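Local coordinates for protein putative endo-1,4-beta-xylanase (Bacteroides thetaiotaomicron VPI-5482, PDB 5MSX) that is a family 43 glycoside hydrolase that probably cleaves O-glycosidic bonds, consistent with arabinofuranosidase action on plant pectin, at residues I325-I339 with L348-D360. Residues are numbered along the deposited sequence; the frame is centred on the assembly and turned at random.
With CA (calcium ion), chain T.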
# COMPACT_ATOMS: atom_id res chain seq x y z
N ILE C 325 23.57 -0.45 -46.92
CA ILE C 325 24.19 0.79 -47.37
C ILE C 325 25.52 0.47 -48.05
O ILE C 325 26.29 -0.36 -47.56
CB ILE C 325 24.34 1.80 -46.21
CG1 ILE C 325 22.95 2.24 -45.75
CG2 ILE C 325 25.18 3.01 -46.62
CD1 ILE C 325 22.92 3.13 -44.52
N ASP C 326 25.79 1.10 -49.20
CA ASP C 326 26.98 0.79 -50.00
C ASP C 326 28.22 1.59 -49.62
O ASP C 326 29.31 1.03 -49.53
CB ASP C 326 26.70 0.99 -51.49
CG ASP C 326 27.81 0.44 -52.36
OD1 ASP C 326 27.95 -0.80 -52.40
OD2 ASP C 326 28.55 1.24 -52.97
N THR C 327 28.07 2.90 -49.47
CA THR C 327 29.10 3.79 -48.94
C THR C 327 28.48 4.97 -48.19
O THR C 327 27.29 5.30 -48.36
CB THR C 327 30.03 4.37 -50.03
OG1 THR C 327 29.25 5.05 -51.01
CG2 THR C 327 30.88 3.30 -50.71
N VAL C 328 29.30 5.60 -47.36
CA VAL C 328 28.93 6.79 -46.62
C VAL C 328 30.09 7.76 -46.67
O VAL C 328 31.22 7.34 -46.87
CB VAL C 328 28.59 6.51 -45.13
CG1 VAL C 328 27.22 5.91 -44.99
CG2 VAL C 328 29.61 5.57 -44.50
N TYR C 329 29.81 9.04 -46.48
CA TYR C 329 30.84 10.08 -46.41
C TYR C 329 30.20 11.29 -45.78
O TYR C 329 28.99 11.38 -45.73
CB TYR C 329 31.44 10.41 -47.80
CG TYR C 329 30.44 10.79 -48.87
CD1 TYR C 329 30.00 12.12 -49.01
CD2 TYR C 329 29.93 9.84 -49.75
CE1 TYR C 329 29.08 12.47 -50.00
CE2 TYR C 329 29.01 10.19 -50.74
CZ TYR C 329 28.60 11.50 -50.86
OH TYR C 329 27.70 11.83 -51.84
N ALA C 330 31.02 12.21 -45.29
CA ALA C 330 30.52 13.32 -44.49
C ALA C 330 31.27 14.61 -44.77
O ALA C 330 32.24 14.61 -45.48
CB ALA C 330 30.63 12.96 -43.01
N SER C 331 30.78 15.70 -44.20
CA SER C 331 31.41 17.01 -44.29
C SER C 331 32.75 17.10 -43.58
O SER C 331 33.61 17.86 -43.99
CB SER C 331 30.47 18.07 -43.71
OG SER C 331 30.22 17.88 -42.32
N SER C 332 32.90 16.36 -42.48
CA SER C 332 34.16 16.26 -41.77
C SER C 332 34.16 15.04 -40.85
O SER C 332 33.13 14.36 -40.67
CB SER C 332 34.42 17.52 -40.95
OG SER C 332 33.54 17.61 -39.86
N ILE C 333 35.34 14.77 -40.30
CA ILE C 333 35.58 13.67 -39.38
C ILE C 333 36.44 14.23 -38.26
O ILE C 333 37.49 14.84 -38.54
CB ILE C 333 36.30 12.50 -40.08
CG1 ILE C 333 35.47 12.01 -41.28
CG2 ILE C 333 36.56 11.37 -39.09
CD1 ILE C 333 36.21 11.06 -42.20
N GLU C 334 36.00 14.05 -37.01
CA GLU C 334 36.81 14.43 -35.88
C GLU C 334 38.08 13.59 -35.83
O GLU C 334 38.09 12.41 -36.16
CB GLU C 334 36.03 14.32 -34.54
CG GLU C 334 36.74 14.94 -33.33
CD GLU C 334 37.19 16.39 -33.58
OE1 GLU C 334 36.45 17.32 -33.19
OE2 GLU C 334 38.28 16.63 -34.17
N VAL C 335 39.17 14.23 -35.41
CA VAL C 335 40.47 13.56 -35.21
C VAL C 335 40.37 12.47 -34.10
O VAL C 335 39.59 12.63 -33.17
CB VAL C 335 41.54 14.64 -34.87
CG1 VAL C 335 41.31 15.27 -33.49
CG2 VAL C 335 42.95 14.09 -34.98
N PRO C 336 41.16 11.37 -34.20
CA PRO C 336 41.07 10.31 -33.19
C PRO C 336 41.32 10.78 -31.76
O PRO C 336 42.10 11.73 -31.53
CB PRO C 336 42.15 9.31 -33.60
CG PRO C 336 42.37 9.56 -35.06
CD PRO C 336 42.13 11.01 -35.27
N LEU C 337 40.63 10.14 -30.82
CA LEU C 337 40.73 10.47 -29.39
C LEU C 337 41.64 9.43 -28.79
O LEU C 337 41.33 8.24 -28.82
CB LEU C 337 39.34 10.39 -28.74
CG LEU C 337 39.20 10.52 -27.22
CD1 LEU C 337 39.70 11.88 -26.74
CD2 LEU C 337 37.75 10.30 -26.80
N LYS C 338 42.75 9.89 -28.22
CA LYS C 338 43.71 9.05 -27.56
C LYS C 338 43.28 9.10 -26.09
O LYS C 338 43.45 10.13 -25.43
CB LYS C 338 45.14 9.60 -27.77
CG LYS C 338 45.61 9.61 -29.24
CD LYS C 338 45.54 8.20 -29.82
CE LYS C 338 46.24 7.94 -31.15
NZ LYS C 338 46.54 6.46 -31.32
N ILE C 339 42.68 8.02 -25.59
CA ILE C 339 42.04 8.04 -24.27
C ILE C 339 43.10 7.85 -23.16
O ILE C 339 43.87 6.89 -23.16
CB ILE C 339 40.91 7.01 -24.18
CG1 ILE C 339 39.86 7.28 -25.28
CG2 ILE C 339 40.26 7.03 -22.81
CD1 ILE C 339 39.05 6.08 -25.66
N LEU C 348 44.99 1.60 -22.75
CA LEU C 348 45.49 2.56 -23.71
C LEU C 348 44.77 2.35 -25.04
O LEU C 348 45.13 1.49 -25.86
CB LEU C 348 46.99 2.37 -23.85
CG LEU C 348 47.86 2.60 -22.60
CD1 LEU C 348 49.28 2.03 -22.74
CD2 LEU C 348 47.93 4.09 -22.25
N ARG C 349 43.71 3.13 -25.23
CA ARG C 349 42.83 2.95 -26.35
C ARG C 349 42.68 4.21 -27.15
O ARG C 349 42.89 5.31 -26.65
CB ARG C 349 41.44 2.48 -25.85
CG ARG C 349 41.53 1.17 -25.10
CD ARG C 349 40.19 0.49 -24.94
NE ARG C 349 39.35 1.14 -23.95
CZ ARG C 349 38.29 0.56 -23.37
NH1 ARG C 349 37.92 -0.70 -23.69
NH2 ARG C 349 37.58 1.25 -22.47
N THR C 350 42.27 4.03 -28.39
CA THR C 350 42.00 5.11 -29.32
C THR C 350 40.61 4.92 -29.92
O THR C 350 40.25 3.81 -30.30
CB THR C 350 43.08 5.11 -30.43
OG1 THR C 350 44.35 5.35 -29.83
CG2 THR C 350 42.80 6.21 -31.46
N GLU C 351 39.83 6.00 -29.95
CA GLU C 351 38.53 6.00 -30.62
C GLU C 351 38.64 6.80 -31.92
O GLU C 351 39.15 7.93 -31.91
CB GLU C 351 37.46 6.65 -29.77
CG GLU C 351 36.07 6.48 -30.40
CD GLU C 351 34.91 7.06 -29.58
OE1 GLU C 351 35.13 7.75 -28.55
OE2 GLU C 351 33.73 6.83 -29.99
N TYR C 352 38.13 6.22 -33.00
CA TYR C 352 38.03 6.90 -34.29
C TYR C 352 36.58 7.29 -34.50
O TYR C 352 35.66 6.76 -33.83
CB TYR C 352 38.49 5.97 -35.42
CG TYR C 352 39.94 5.56 -35.29
CD1 TYR C 352 40.96 6.38 -35.79
CD2 TYR C 352 40.30 4.35 -34.67
CE1 TYR C 352 42.30 6.03 -35.66
CE2 TYR C 352 41.65 3.99 -34.54
CZ TYR C 352 42.64 4.83 -35.03
OH TYR C 352 43.96 4.49 -34.91
N PHE C 353 36.38 8.19 -35.46
CA PHE C 353 35.10 8.89 -35.63
C PHE C 353 34.62 8.87 -37.06
O PHE C 353 33.88 9.77 -37.47
CB PHE C 353 35.23 10.31 -35.09
CG PHE C 353 35.50 10.35 -33.62
CD1 PHE C 353 34.54 9.89 -32.71
CD2 PHE C 353 36.73 10.80 -33.13
CE1 PHE C 353 34.79 9.91 -31.34
CE2 PHE C 353 36.98 10.82 -31.75
CZ PHE C 353 36.00 10.37 -30.85
N VAL C 354 34.99 7.81 -37.79
CA VAL C 354 34.72 7.73 -39.22
C VAL C 354 33.23 7.53 -39.56
O VAL C 354 32.50 6.93 -38.76
CB VAL C 354 35.59 6.66 -39.93
CG1 VAL C 354 37.08 7.01 -39.78
CG2 VAL C 354 35.29 5.24 -39.46
N PRO C 355 32.77 8.04 -40.72
CA PRO C 355 31.36 7.93 -41.15
C PRO C 355 30.78 6.51 -41.19
O PRO C 355 29.62 6.32 -40.86
CB PRO C 355 31.38 8.52 -42.57
CG PRO C 355 32.58 9.41 -42.59
CD PRO C 355 33.59 8.67 -41.77
N SER C 356 31.57 5.52 -41.61
CA SER C 356 31.11 4.13 -41.60
C SER C 356 30.68 3.63 -40.21
O SER C 356 29.89 2.67 -40.11
CB SER C 356 32.18 3.21 -42.19
OG SER C 356 33.35 3.30 -41.40
N PHE C 357 31.18 4.27 -39.15
CA PHE C 357 30.68 4.00 -37.78
C PHE C 357 29.19 4.41 -37.58
O PHE C 357 28.53 3.85 -36.71
CB PHE C 357 31.58 4.63 -36.70
CG PHE C 357 32.95 3.96 -36.51
CD1 PHE C 357 33.28 2.72 -37.09
CD2 PHE C 357 33.90 4.55 -35.67
CE1 PHE C 357 34.51 2.13 -36.87
CE2 PHE C 357 35.13 3.95 -35.44
CZ PHE C 357 35.44 2.75 -36.04
N ALA C 358 28.67 5.35 -38.36
CA ALA C 358 27.21 5.66 -38.33
C ALA C 358 26.30 4.49 -38.76
O ALA C 358 25.12 4.45 -38.38
CB ALA C 358 26.92 6.89 -39.16
N VAL C 359 26.82 3.54 -39.56
CA VAL C 359 25.98 2.48 -40.19
C VAL C 359 26.54 1.07 -40.05
O VAL C 359 26.18 0.19 -40.84
CB VAL C 359 25.76 2.77 -41.69
CG1 VAL C 359 25.10 4.13 -41.86
CG2 VAL C 359 27.06 2.70 -42.48
N ASP C 360 27.41 0.86 -39.06
CA ASP C 360 28.01 -0.45 -38.85
C ASP C 360 27.18 -1.42 -38.01
O ASP C 360 27.55 -2.58 -37.89
CB ASP C 360 29.44 -0.33 -38.27
CG ASP C 360 29.50 0.40 -36.92
OD1 ASP C 360 28.47 0.95 -36.41
OD2 ASP C 360 30.62 0.51 -36.37
CA CA T . 27.96 2.68 -34.78
O HOH W 1 38.54 9.80 -36.38
O HOH W 2 42.59 4.48 -22.72
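Phe353 is buried against the backbone of residues 334-337. Its ring edge meets Val335 O in the ring plane, with Phe353 CD2 3.4 Å from that oxygen. CB of Glu334 lies beside the ring, and CB of Leu337 packs on Phe353 CE2 at 3.8 Å. With CG anti to its own carbonyl carbon, chi1 of -63° turns the ring toward the extended backbone of 334-337, and Met368 of strand 367-368 also touches it. A water bridges the backbones here, giving a hydrogen to Glu334 O and taking one from Phe353 N.

Pro355 begins the helically turned residues 355-358. Pro355 CD is 3.6 Å from CD1 of Ile333, which crosses it at about a right angle. Ala330 CB and Val328 CG2 touch the same proline ring, and Trp367 packs on it too. Further on, Ile325 CD1 reaches Val359 CG1 at 3.6 Å.

At the other end, Leu337 and Glu351 form a hydrogen-bonded antiparallel pair with two nearly straight backbone bonds. Beside them Lys338 NZ, on a chain bent at chi2 (-58°), donates to Thr350 OG1 at 2.9 Å. Thr350 CG2 lies over one face of the Tyr352 ring, offset toward its rim, and meets Pro336 CB. A valine in place of Thr350 would probably leave the lysine ammonium without this acceptor and free to swing.

Glu351 makes salt bridges to Arg281 and Arg366. Phe357 O and Asp360 OD1 bind calcium, with Ala362, Ser365, Trp454 and Glu455 completing the site. The segments thus run antiparallel from the 337-339/349-351 hairpin to strand 325-330, which packs on residues 355-359 leading into the calcium site of the F5/8 type C domain, a discoidin-like beta-sandwich.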